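Local coordinates for protein type II secretion chaperone CpaB (Acinetobacter nosocomialis M2, PDB 6O38) that binds the secreted metalloprotease CpaA as its chaperone and probably assists its export by the type II secretion system, at residues 38-48 against 66-78. Residues are numbered along the deposited sequence; the frame is centred on the assembly and turned at random.
With SO4 (sulfate ion), chain B.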
loop_
_atom_site.group_PDB
_atom_site.type_symbol
_atom_site.label_atom_id
_atom_site.label_comp_id
_atom_site.label_asym_id
_atom_site.label_seq_id
_atom_site.Cartn_x
_atom_site.Cartn_y
_atom_site.Cartn_z
ATOM N N LEU G 38 4.358 -32.417 1.079
ATOM C CA LEU G 38 3.136 -32.158 0.327
ATOM C C LEU G 38 2.246 -31.125 1.008
ATOM O O LEU G 38 1.402 -30.520 0.338
ATOM C CB LEU G 38 2.377 -33.472 0.105
ATOM C CG LEU G 38 0.982 -33.713 0.692
ATOM C CD1 LEU G 38 -0.117 -33.199 -0.233
ATOM C CD2 LEU G 38 0.782 -35.194 0.980
ATOM N N SER G 39 2.419 -30.901 2.313
ATOM C CA SER G 39 1.619 -29.912 3.028
ATOM C C SER G 39 1.803 -28.526 2.424
ATOM O O SER G 39 2.885 -27.936 2.516
ATOM C CB SER G 39 1.983 -29.892 4.514
ATOM O OG SER G 39 1.636 -31.112 5.145
ATOM N N GLN G 40 0.749 -27.999 1.806
ATOM C CA GLN G 40 0.770 -26.697 1.146
ATOM C C GLN G 40 -0.327 -25.838 1.769
ATOM O O GLN G 40 -1.456 -25.801 1.275
ATOM C CB GLN G 40 0.578 -26.841 -0.365
ATOM C CG GLN G 40 1.675 -27.627 -1.062
ATOM C CD GLN G 40 3.021 -26.934 -0.996
ATOM O OE1 GLN G 40 3.297 -26.015 -1.767
ATOM N NE2 GLN G 40 3.866 -27.370 -0.070
ATOM N N GLN G 41 0.009 -25.150 2.855
ATOM C CA GLN G 41 -0.916 -24.225 3.490
ATOM C C GLN G 41 -0.760 -22.839 2.880
ATOM O O GLN G 41 0.355 -22.388 2.604
ATOM C CB GLN G 41 -0.686 -24.169 5.002
ATOM C CG GLN G 41 0.729 -23.803 5.415
ATOM C CD GLN G 41 0.822 -23.412 6.877
ATOM O OE1 GLN G 41 1.864 -23.577 7.512
ATOM N NE2 GLN G 41 -0.271 -22.883 7.418
ATOM N N GLN G 42 -1.892 -22.167 2.661
ATOM C CA GLN G 42 -1.857 -20.834 2.074
ATOM C C GLN G 42 -1.490 -19.769 3.097
ATOM O O GLN G 42 -0.949 -18.721 2.726
ATOM C CB GLN G 42 -3.209 -20.513 1.431
ATOM C CG GLN G 42 -3.581 -21.454 0.296
ATOM C CD GLN G 42 -4.954 -21.164 -0.280
ATOM O OE1 GLN G 42 -5.707 -20.355 0.258
ATOM N NE2 GLN G 42 -5.284 -21.828 -1.382
ATOM N N ILE G 43 -1.761 -20.018 4.378
ATOM C CA ILE G 43 -1.407 -19.067 5.423
ATOM C C ILE G 43 0.104 -19.061 5.612
ATOM O O ILE G 43 0.737 -20.118 5.735
ATOM C CB ILE G 43 -2.133 -19.414 6.731
ATOM C CG1 ILE G 43 -3.630 -19.120 6.604
ATOM C CG2 ILE G 43 -1.534 -18.652 7.895
ATOM C CD1 ILE G 43 -4.428 -19.464 7.842
ATOM N N VAL G 44 0.691 -17.867 5.635
ATOM C CA VAL G 44 2.140 -17.729 5.753
ATOM C C VAL G 44 2.581 -17.721 7.210
ATOM O O VAL G 44 3.452 -18.498 7.611
ATOM C CB VAL G 44 2.609 -16.458 5.015
ATOM C CG1 VAL G 44 4.121 -16.408 4.969
ATOM C CG2 VAL G 44 2.032 -16.419 3.613
ATOM N N PHE G 45 1.997 -16.845 8.026
ATOM C CA PHE G 45 2.312 -16.761 9.445
ATOM C C PHE G 45 1.021 -16.748 10.252
ATOM O O PHE G 45 -0.071 -16.530 9.721
ATOM C CB PHE G 45 3.161 -15.521 9.762
ATOM C CG PHE G 45 2.607 -14.241 9.199
ATOM C CD1 PHE G 45 1.612 -13.545 9.867
ATOM C CD2 PHE G 45 3.091 -13.728 8.007
ATOM C CE1 PHE G 45 1.103 -12.368 9.352
ATOM C CE2 PHE G 45 2.588 -12.550 7.487
ATOM C CZ PHE G 45 1.593 -11.870 8.161
ATOM N N ASN G 46 1.157 -16.971 11.558
ATOM C CA ASN G 46 0.020 -17.084 12.460
ATOM C C ASN G 46 0.222 -16.188 13.673
ATOM O O ASN G 46 1.332 -16.093 14.204
ATOM C CB ASN G 46 -0.180 -18.533 12.921
ATOM C CG ASN G 46 -0.608 -19.448 11.795
ATOM O OD1 ASN G 46 -1.534 -19.138 11.047
ATOM N ND2 ASN G 46 0.068 -20.584 11.665
ATOM N N GLU G 47 -0.856 -15.540 14.108
ATOM C CA GLU G 47 -0.811 -14.735 15.320
ATOM C C GLU G 47 -0.510 -15.607 16.535
ATOM O O GLU G 47 -0.781 -16.810 16.558
ATOM C CB GLU G 47 -2.136 -14.004 15.541
ATOM C CG GLU G 47 -2.252 -12.663 14.850
ATOM C CD GLU G 47 -3.060 -11.670 15.665
ATOM O OE1 GLU G 47 -2.815 -11.563 16.885
ATOM O OE2 GLU G 47 -3.941 -10.997 15.088
ATOM N N VAL G 48 0.052 -14.975 17.561
ATOM C CA VAL G 48 0.319 -15.644 18.828
ATOM C C VAL G 48 0.545 -14.609 19.923
ATOM O O VAL G 48 -0.035 -14.696 21.006
ATOM C CB VAL G 48 1.525 -16.593 18.723
ATOM C CG1 VAL G 48 2.808 -15.803 18.515
ATOM C CG2 VAL G 48 1.617 -17.469 19.963
ATOM N N LYS G 66 6.566 -2.988 20.011
ATOM C CA LYS G 66 5.233 -2.595 19.571
ATOM C C LYS G 66 4.878 -3.255 18.244
ATOM O O LYS G 66 5.559 -3.052 17.240
ATOM C CB LYS G 66 5.135 -1.074 19.439
ATOM C CG LYS G 66 5.354 -0.320 20.742
ATOM C CD LYS G 66 5.255 1.182 20.528
ATOM C CE LYS G 66 5.470 1.943 21.825
ATOM N NZ LYS G 66 5.388 3.416 21.620
ATOM N N GLY G 67 3.813 -4.040 18.244
ATOM C CA GLY G 67 3.363 -4.699 17.039
ATOM C C GLY G 67 2.609 -5.971 17.374
ATOM O O GLY G 67 2.055 -6.115 18.459
HETATM N N MSE G 68 2.615 -6.887 16.412
HETATM C CA MSE G 68 1.858 -8.127 16.513
HETATM C C MSE G 68 2.772 -9.339 16.363
HETATM O O MSE G 68 3.300 -9.598 15.281
HETATM C CB MSE G 68 0.759 -8.149 15.450
HETATM C CG MSE G 68 -0.185 -9.330 15.520
HETATM SE SE MSE G 68 -1.435 -9.270 14.029
HETATM C CE MSE G 68 -0.140 -9.309 12.579
ATOM N N VAL G 69 2.959 -10.079 17.457
ATOM C CA VAL G 69 3.860 -11.224 17.444
ATOM C C VAL G 69 3.249 -12.350 16.622
ATOM O O VAL G 69 2.045 -12.629 16.710
ATOM C CB VAL G 69 4.161 -11.685 18.880
ATOM C CG1 VAL G 69 5.419 -12.542 18.912
ATOM C CG2 VAL G 69 4.294 -10.485 19.807
ATOM N N ILE G 70 4.082 -13.009 15.813
ATOM C CA ILE G 70 3.630 -14.075 14.928
ATOM C C ILE G 70 4.645 -15.210 14.927
ATOM O O ILE G 70 5.829 -15.021 15.211
ATOM C CB ILE G 70 3.399 -13.579 13.481
ATOM C CG1 ILE G 70 4.628 -12.824 12.966
ATOM C CG2 ILE G 70 2.143 -12.721 13.398
ATOM C CD1 ILE G 70 5.525 -13.639 12.055
ATOM N N LYS G 71 4.156 -16.402 14.598
ATOM C CA LYS G 71 4.999 -17.567 14.373
ATOM C C LYS G 71 5.089 -17.832 12.876
ATOM O O LYS G 71 4.118 -17.633 12.141
ATOM C CB LYS G 71 4.449 -18.797 15.100
ATOM C CG LYS G 71 5.342 -20.024 14.999
ATOM C CD LYS G 71 4.966 -21.081 16.024
ATOM C CE LYS G 71 5.938 -22.249 15.980
ATOM N NZ LYS G 71 5.698 -23.219 17.084
ATOM N N TYR G 72 6.259 -18.279 12.427
ATOM C CA TYR G 72 6.537 -18.392 11.004
ATOM C C TYR G 72 7.341 -19.651 10.720
ATOM O O TYR G 72 8.255 -19.999 11.472
ATOM C CB TYR G 72 7.292 -17.155 10.504
ATOM C CG TYR G 72 7.838 -17.272 9.102
ATOM C CD1 TYR G 72 6.988 -17.398 8.012
ATOM C CD2 TYR G 72 9.206 -17.233 8.867
ATOM C CE1 TYR G 72 7.487 -17.499 6.727
ATOM C CE2 TYR G 72 9.712 -17.329 7.589
ATOM C CZ TYR G 72 8.851 -17.461 6.524
ATOM O OH TYR G 72 9.359 -17.555 5.251
ATOM N N ASP G 73 6.991 -20.327 9.633
ATOM C CA ASP G 73 7.711 -21.512 9.169
ATOM C C ASP G 73 8.341 -21.198 7.821
ATOM O O ASP G 73 7.613 -21.044 6.822
ATOM C CB ASP G 73 6.772 -22.713 9.061
ATOM C CG ASP G 73 7.515 -24.038 8.979
ATOM O OD1 ASP G 73 8.599 -24.088 8.362
ATOM O OD2 ASP G 73 7.010 -25.034 9.540
ATOM N N PRO G 74 9.671 -21.090 7.732
ATOM C CA PRO G 74 10.298 -20.733 6.449
ATOM C C PRO G 74 10.191 -21.815 5.387
ATOM O O PRO G 74 10.427 -21.521 4.209
ATOM C CB PRO G 74 11.762 -20.481 6.835
ATOM C CG PRO G 74 11.969 -21.313 8.057
ATOM C CD PRO G 74 10.664 -21.278 8.804
ATOM N N LYS G 75 9.843 -23.046 5.758
ATOM C CA LYS G 75 9.733 -24.125 4.785
ATOM C C LYS G 75 8.460 -24.042 3.954
ATOM O O LYS G 75 8.395 -24.657 2.885
ATOM C CB LYS G 75 9.802 -25.477 5.500
ATOM C CG LYS G 75 11.087 -25.679 6.288
ATOM C CD LYS G 75 10.961 -26.811 7.292
ATOM C CE LYS G 75 12.227 -26.944 8.123
ATOM N NZ LYS G 75 12.078 -27.940 9.219
ATOM N N VAL G 76 7.453 -23.299 4.418
ATOM C CA VAL G 76 6.204 -23.186 3.669
ATOM C C VAL G 76 6.412 -22.379 2.393
ATOM O O VAL G 76 5.937 -22.761 1.318
ATOM C CB VAL G 76 5.106 -22.575 4.558
ATOM C CG1 VAL G 76 3.890 -22.200 3.724
ATOM C CG2 VAL G 76 4.718 -23.548 5.661
ATOM N N ILE G 77 7.127 -21.254 2.487
ATOM C CA ILE G 77 7.343 -20.420 1.309
ATOM C C ILE G 77 8.337 -21.072 0.354
ATOM O O ILE G 77 8.225 -20.920 -0.868
ATOM C CB ILE G 77 7.800 -19.010 1.731
ATOM C CG1 ILE G 77 7.984 -18.109 0.508
ATOM C CG2 ILE G 77 9.087 -19.080 2.532
ATOM C CD1 ILE G 77 6.726 -17.922 -0.310
ATOM N N GLU G 78 9.312 -21.816 0.884
ATOM C CA GLU G 78 10.312 -22.452 0.035
ATOM C C GLU G 78 9.720 -23.549 -0.839
ATOM O O GLU G 78 10.319 -23.900 -1.861
ATOM C CB GLU G 78 11.445 -23.017 0.892
ATOM C CG GLU G 78 12.254 -21.953 1.616
ATOM C CD GLU G 78 13.179 -22.536 2.665
ATOM O OE1 GLU G 78 13.249 -23.779 2.776
ATOM O OE2 GLU G 78 13.835 -21.752 3.382
HETATM S S SO4 B . -4.517 -22.681 5.019
HETATM O O1 SO4 B . -3.226 -22.268 5.562
HETATM O O2 SO4 B . -4.321 -23.781 4.080
HETATM O O3 SO4 B . -5.382 -23.119 6.111
HETATM O O4 SO4 B . -5.137 -21.554 4.329
#
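A short antiparallel strand pair, 45-47 beside 68-72, lies where the chaperone's antiparallel sheet curls round, the residues before strand 45-47 being bonded to Lys87 of strand 85-90, and illustrates how a brief backbone pairing can be extended by side chains. Asn46 and Lys71 form its hydrogen-bonded pair: Asn46 N gives to Lys71 O at 3.1 Å, and Lys71 N to Asn46 O at 2.9 Å. A third bond, from Val48 N to Val69 O (3.2 Å), is more bent, with the donor tilted 33° from the carbonyl plane. On the inner side, chi1 of 50° sets CG of Phe45 between the backbone N and the carbonyl carbon, and the ring slants across Ile70, Phe45 CD1 meeting Ile70 CG2 at 3.7 Å. Met141 of strand 138-145 also packs against it. The Val44 and Tyr72 side chains lie side by side, CG1 meeting CE1 at 4.0 Å, and the backbone O of Val44 lies at the ring edge near its plane; the Tyr72 hydroxyl is hydrogen-bonded to Gln132. Glu47 crosses Met68, a selenomethionine, at about a right angle, laying its carboxylate against the selenium, and also packs on Asn35 of the CpaA chain. Beyond the strands, Asp73 N-caps the weakly bonded helix 74-78: Asp73 OD1 accepts from Lys75 N at 3.1 Å. From that helix Val76 reaches the Gln41 side chain, which crosses it nearly perpendicularly, OE1 lying 3.4 Å from Val76 CG2.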